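Local coordinates for hypothetical protein Cgl3021 (Corynebacterium glutamicum, PDB 2NSF) that probably catalyses the mycothiol-dependent isomerization of maleylpyruvate, using a bound zinc ion, at residues 178-189 / 232-242. Numbering follows the deposited sequence.
Sequences FGDIPEVILRTL and LAGIVRYAAGR. With SO4 (sulfate ion), chain D.
Phe178 lies flat against the flank of helix 232-239, with Arg237 CA 3.7 Å from the ring centroid and almost on the ring normal, a CH-pi contact over the face. Arg237 CB covers the same face at 3.5 Å from Phe178 CD2, while Arg242 CD comes to the ring edge, 3.7 Å from Phe178 CZ. The Arg237 chain, extended through CD and bent at chi3, carries its guanidinium past the ring, the two planes 71° apart. Arg237 NE then gives a nearly straight bond (176°) to O3 of a sulfate, and NH2 donates to Arg242 O exactly in the guanidinium plane, so two bonds fix the group's rotation. Gly179 N holds O2 of the same sulfate, probably an ion from the crystallisation liquor, which thus bridges the two segments.

Further along, the contact is mainly apolar, with no hydrogen bond across it. Leu186 CB presses on Leu232 CD2 at 3.4 Å, tighter than usual, and the same methyl meets Glu183 CG and Arg187 CG. Leu186 spreads its branches over the helix, CD1 against Ala233 CA and CB and CD2 3.9 Å from Val236 CG1, which Leu189 CD1 also touches.

After the Schellman turn at Gly241, Arg242 NH2 returns to Ala240 O and NH1 makes a salt bridge to Asp171; the side chain lies about 4 Å from that of the zinc ligand His168. Within the C-terminal family region, helix 183-189, the start of helix 183-199, approaches helix 232-239 to 9.6 Å between axes, at 46°; Leu189 reaches Trp159 of helix 156-171, while Ile235 and Ala239 rest on Leu208 of strand 206-210 in the mixed sheet.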
loop_
_atom_site.group_PDB
_atom_site.type_symbol
_atom_site.label_atom_id
_atom_site.label_comp_id
_atom_site.label_asym_id
_atom_site.label_seq_id
_atom_site.Cartn_x
_atom_site.Cartn_y
_atom_site.Cartn_z
ATOM N N PHE A 178 -3.533 -3.891 11.341
ATOM C CA PHE A 178 -3.490 -2.478 10.974
ATOM C C PHE A 178 -2.984 -1.697 12.185
ATOM O O PHE A 178 -2.415 -0.612 12.050
ATOM C CB PHE A 178 -4.881 -1.993 10.555
ATOM C CG PHE A 178 -5.201 -2.273 9.114
ATOM C CD1 PHE A 178 -4.888 -1.342 8.128
ATOM C CD2 PHE A 178 -5.743 -3.497 8.731
ATOM C CE1 PHE A 178 -5.105 -1.626 6.774
ATOM C CE2 PHE A 178 -5.964 -3.793 7.384
ATOM C CZ PHE A 178 -5.644 -2.856 6.403
ATOM N N GLY A 179 -3.185 -2.272 13.369
ATOM C CA GLY A 179 -2.729 -1.639 14.595
ATOM C C GLY A 179 -1.216 -1.572 14.665
ATOM O O GLY A 179 -0.657 -0.741 15.384
ATOM N N ASP A 180 -0.549 -2.447 13.916
ATOM C CA ASP A 180 0.914 -2.479 13.873
ATOM C C ASP A 180 1.495 -1.322 13.066
ATOM O O ASP A 180 2.656 -0.949 13.235
ATOM C CB ASP A 180 1.418 -3.780 13.228
ATOM C CG ASP A 180 1.208 -4.994 14.102
ATOM O OD1 ASP A 180 1.241 -4.850 15.345
ATOM O OD2 ASP A 180 1.033 -6.100 13.542
ATOM N N ILE A 181 0.679 -0.756 12.185
ATOM C CA ILE A 181 1.131 0.315 11.305
ATOM C C ILE A 181 1.293 1.673 11.972
ATOM O O ILE A 181 0.368 2.169 12.623
ATOM C CB ILE A 181 0.167 0.466 10.110
ATOM C CG1 ILE A 181 0.014 -0.884 9.405
ATOM C CG2 ILE A 181 0.689 1.522 9.142
ATOM C CD1 ILE A 181 -1.089 -0.909 8.361
ATOM N N PRO A 182 2.481 2.290 11.823
ATOM C CA PRO A 182 2.753 3.603 12.411
ATOM C C PRO A 182 1.635 4.582 12.074
ATOM O O PRO A 182 1.159 4.640 10.940
ATOM C CB PRO A 182 4.080 3.994 11.777
ATOM C CG PRO A 182 4.781 2.676 11.674
ATOM C CD PRO A 182 3.683 1.762 11.151
ATOM N N GLU A 183 1.221 5.354 13.069
ATOM C CA GLU A 183 0.144 6.312 12.895
ATOM C C GLU A 183 0.326 7.274 11.719
ATOM O O GLU A 183 -0.637 7.583 11.020
ATOM C CB GLU A 183 -0.043 7.093 14.192
ATOM C CG GLU A 183 -1.249 8.004 14.208
ATOM C CD GLU A 183 -1.460 8.624 15.572
ATOM O OE1 GLU A 183 -1.619 7.859 16.544
ATOM O OE2 GLU A 183 -1.464 9.868 15.673
ATOM N N VAL A 184 1.545 7.755 11.494
ATOM C CA VAL A 184 1.763 8.687 10.394
ATOM C C VAL A 184 1.367 8.041 9.065
ATOM O O VAL A 184 0.854 8.712 8.166
ATOM C CB VAL A 184 3.239 9.179 10.341
ATOM C CG1 VAL A 184 4.173 8.033 9.974
ATOM C CG2 VAL A 184 3.364 10.331 9.353
ATOM N N ILE A 185 1.578 6.736 8.948
ATOM C CA ILE A 185 1.206 6.031 7.730
ATOM C C ILE A 185 -0.306 5.843 7.671
ATOM O O ILE A 185 -0.915 6.015 6.616
ATOM C CB ILE A 185 1.931 4.672 7.632
ATOM C CG1 ILE A 185 3.412 4.919 7.320
ATOM C CG2 ILE A 185 1.288 3.801 6.552
ATOM C CD1 ILE A 185 4.267 3.681 7.352
ATOM N N LEU A 186 -0.920 5.507 8.802
ATOM C CA LEU A 186 -2.370 5.330 8.841
ATOM C C LEU A 186 -3.092 6.645 8.529
ATOM O O LEU A 186 -4.076 6.658 7.784
ATOM C CB LEU A 186 -2.815 4.823 10.220
ATOM C CG LEU A 186 -2.444 3.381 10.586
ATOM C CD1 LEU A 186 -2.940 3.071 11.990
ATOM C CD2 LEU A 186 -3.076 2.416 9.578
ATOM N N ARG A 187 -2.609 7.747 9.099
ATOM C CA ARG A 187 -3.228 9.048 8.857
ATOM C C ARG A 187 -3.136 9.422 7.385
ATOM O O ARG A 187 -4.088 9.953 6.809
ATOM C CB ARG A 187 -2.567 10.148 9.693
ATOM C CG ARG A 187 -2.859 10.080 11.185
ATOM C CD ARG A 187 -2.476 11.394 11.867
ATOM N NE ARG A 187 -1.092 11.770 11.591
ATOM C CZ ARG A 187 -0.063 11.503 12.389
ATOM N NH1 ARG A 187 -0.251 10.859 13.533
ATOM N NH2 ARG A 187 1.161 11.870 12.038
ATOM N N THR A 188 -1.986 9.146 6.779
ATOM C CA THR A 188 -1.796 9.465 5.370
ATOM C C THR A 188 -2.698 8.591 4.498
ATOM O O THR A 188 -3.229 9.054 3.486
ATOM C CB THR A 188 -0.318 9.293 4.958
ATOM O OG1 THR A 188 0.506 10.089 5.824
ATOM C CG2 THR A 188 -0.106 9.765 3.517
ATOM N N LEU A 189 -2.882 7.332 4.891
ATOM C CA LEU A 189 -3.752 6.425 4.144
ATOM C C LEU A 189 -5.216 6.856 4.232
ATOM O O LEU A 189 -5.946 6.817 3.240
ATOM C CB LEU A 189 -3.633 4.989 4.675
ATOM C CG LEU A 189 -2.406 4.165 4.291
ATOM C CD1 LEU A 189 -2.428 2.833 5.053
ATOM C CD2 LEU A 189 -2.409 3.924 2.782
ATOM N N LEU A 232 -8.165 5.015 14.421
ATOM C CA LEU A 232 -7.561 5.217 13.110
ATOM C C LEU A 232 -7.310 3.883 12.404
ATOM O O LEU A 232 -7.594 3.737 11.215
ATOM C CB LEU A 232 -6.255 6.000 13.251
ATOM C CG LEU A 232 -5.540 6.440 11.974
ATOM C CD1 LEU A 232 -6.428 7.386 11.165
ATOM C CD2 LEU A 232 -4.231 7.119 12.347
ATOM N N ALA A 233 -6.787 2.900 13.134
ATOM C CA ALA A 233 -6.529 1.598 12.526
ATOM C C ALA A 233 -7.845 1.001 12.030
ATOM O O ALA A 233 -7.900 0.380 10.971
ATOM C CB ALA A 233 -5.878 0.665 13.536
ATOM N N GLY A 234 -8.906 1.209 12.803
ATOM C CA GLY A 234 -10.207 0.688 12.426
ATOM C C GLY A 234 -10.777 1.289 11.150
ATOM O O GLY A 234 -11.284 0.559 10.293
ATOM N N ILE A 235 -10.703 2.609 11.000
ATOM C CA ILE A 235 -11.261 3.210 9.797
ATOM C C ILE A 235 -10.395 2.956 8.578
ATOM O O ILE A 235 -10.908 2.886 7.472
ATOM C CB ILE A 235 -11.530 4.738 9.948
ATOM C CG1 ILE A 235 -10.238 5.510 10.206
ATOM C CG2 ILE A 235 -12.538 4.963 11.073
ATOM C CD1 ILE A 235 -10.415 7.024 10.136
ATOM N N VAL A 236 -9.087 2.801 8.772
ATOM C CA VAL A 236 -8.219 2.524 7.637
ATOM C C VAL A 236 -8.441 1.087 7.155
ATOM O O VAL A 236 -8.480 0.846 5.952
ATOM C CB VAL A 236 -6.734 2.765 7.979
ATOM C CG1 VAL A 236 -5.842 2.323 6.808
ATOM C CG2 VAL A 236 -6.514 4.251 8.253
ATOM N N ARG A 237 -8.598 0.132 8.072
ATOM C CA ARG A 237 -8.856 -1.248 7.642
ATOM C C ARG A 237 -10.146 -1.233 6.828
ATOM O O ARG A 237 -10.247 -1.874 5.778
ATOM C CB ARG A 237 -9.034 -2.193 8.840
ATOM C CG ARG A 237 -9.567 -3.582 8.454
ATOM C CD ARG A 237 -9.854 -4.471 9.668
ATOM N NE ARG A 237 -8.662 -5.157 10.171
ATOM C CZ ARG A 237 -8.090 -6.207 9.583
ATOM N NH1 ARG A 237 -7.010 -6.759 10.118
ATOM N NH2 ARG A 237 -8.598 -6.709 8.464
ATOM N N TYR A 238 -11.131 -0.492 7.326
ATOM C CA TYR A 238 -12.424 -0.374 6.662
ATOM C C TYR A 238 -12.310 0.284 5.287
ATOM O O TYR A 238 -12.799 -0.255 4.292
ATOM C CB TYR A 238 -13.391 0.443 7.536
ATOM C CG TYR A 238 -14.661 0.849 6.820
ATOM C CD1 TYR A 238 -15.660 -0.083 6.535
ATOM C CD2 TYR A 238 -14.850 2.165 6.396
ATOM C CE1 TYR A 238 -16.820 0.287 5.845
ATOM C CE2 TYR A 238 -16.002 2.546 5.705
ATOM C CZ TYR A 238 -16.980 1.601 5.433
ATOM O OH TYR A 238 -18.115 1.970 4.748
ATOM N N ALA A 239 -11.663 1.444 5.232
ATOM C CA ALA A 239 -11.513 2.172 3.973
ATOM C C ALA A 239 -10.719 1.371 2.952
ATOM O O ALA A 239 -10.949 1.481 1.744
ATOM C CB ALA A 239 -10.835 3.518 4.224
ATOM N N ALA A 240 -9.787 0.560 3.442
ATOM C CA ALA A 240 -8.954 -0.259 2.569
ATOM C C ALA A 240 -9.683 -1.502 2.065
ATOM O O ALA A 240 -9.098 -2.329 1.354
ATOM C CB ALA A 240 -7.672 -0.659 3.303
ATOM N N GLY A 241 -10.954 -1.631 2.426
ATOM C CA GLY A 241 -11.754 -2.762 1.994
ATOM C C GLY A 241 -11.381 -4.052 2.696
ATOM O O GLY A 241 -11.643 -5.148 2.200
ATOM N N ARG A 242 -10.775 -3.928 3.868
ATOM C CA ARG A 242 -10.371 -5.116 4.582
ATOM C C ARG A 242 -11.185 -5.490 5.810
ATOM O O ARG A 242 -10.746 -6.293 6.630
ATOM C CB ARG A 242 -8.890 -5.035 4.893
ATOM C CG ARG A 242 -8.068 -5.513 3.710
ATOM C CD ARG A 242 -6.928 -4.587 3.412
ATOM N NE ARG A 242 -6.021 -5.100 2.386
ATOM C CZ ARG A 242 -5.818 -4.510 1.211
ATOM N NH1 ARG A 242 -4.961 -5.026 0.341
ATOM N NH2 ARG A 242 -6.487 -3.409 0.895
HETATM S S SO4 D . -6.813 -4.433 13.600
HETATM O O1 SO4 D . -6.702 -5.857 13.987
HETATM O O2 SO4 D . -5.527 -3.706 13.581
HETATM O O3 SO4 D . -7.661 -4.192 12.417
HETATM O O4 SO4 D . -7.553 -3.825 14.690
#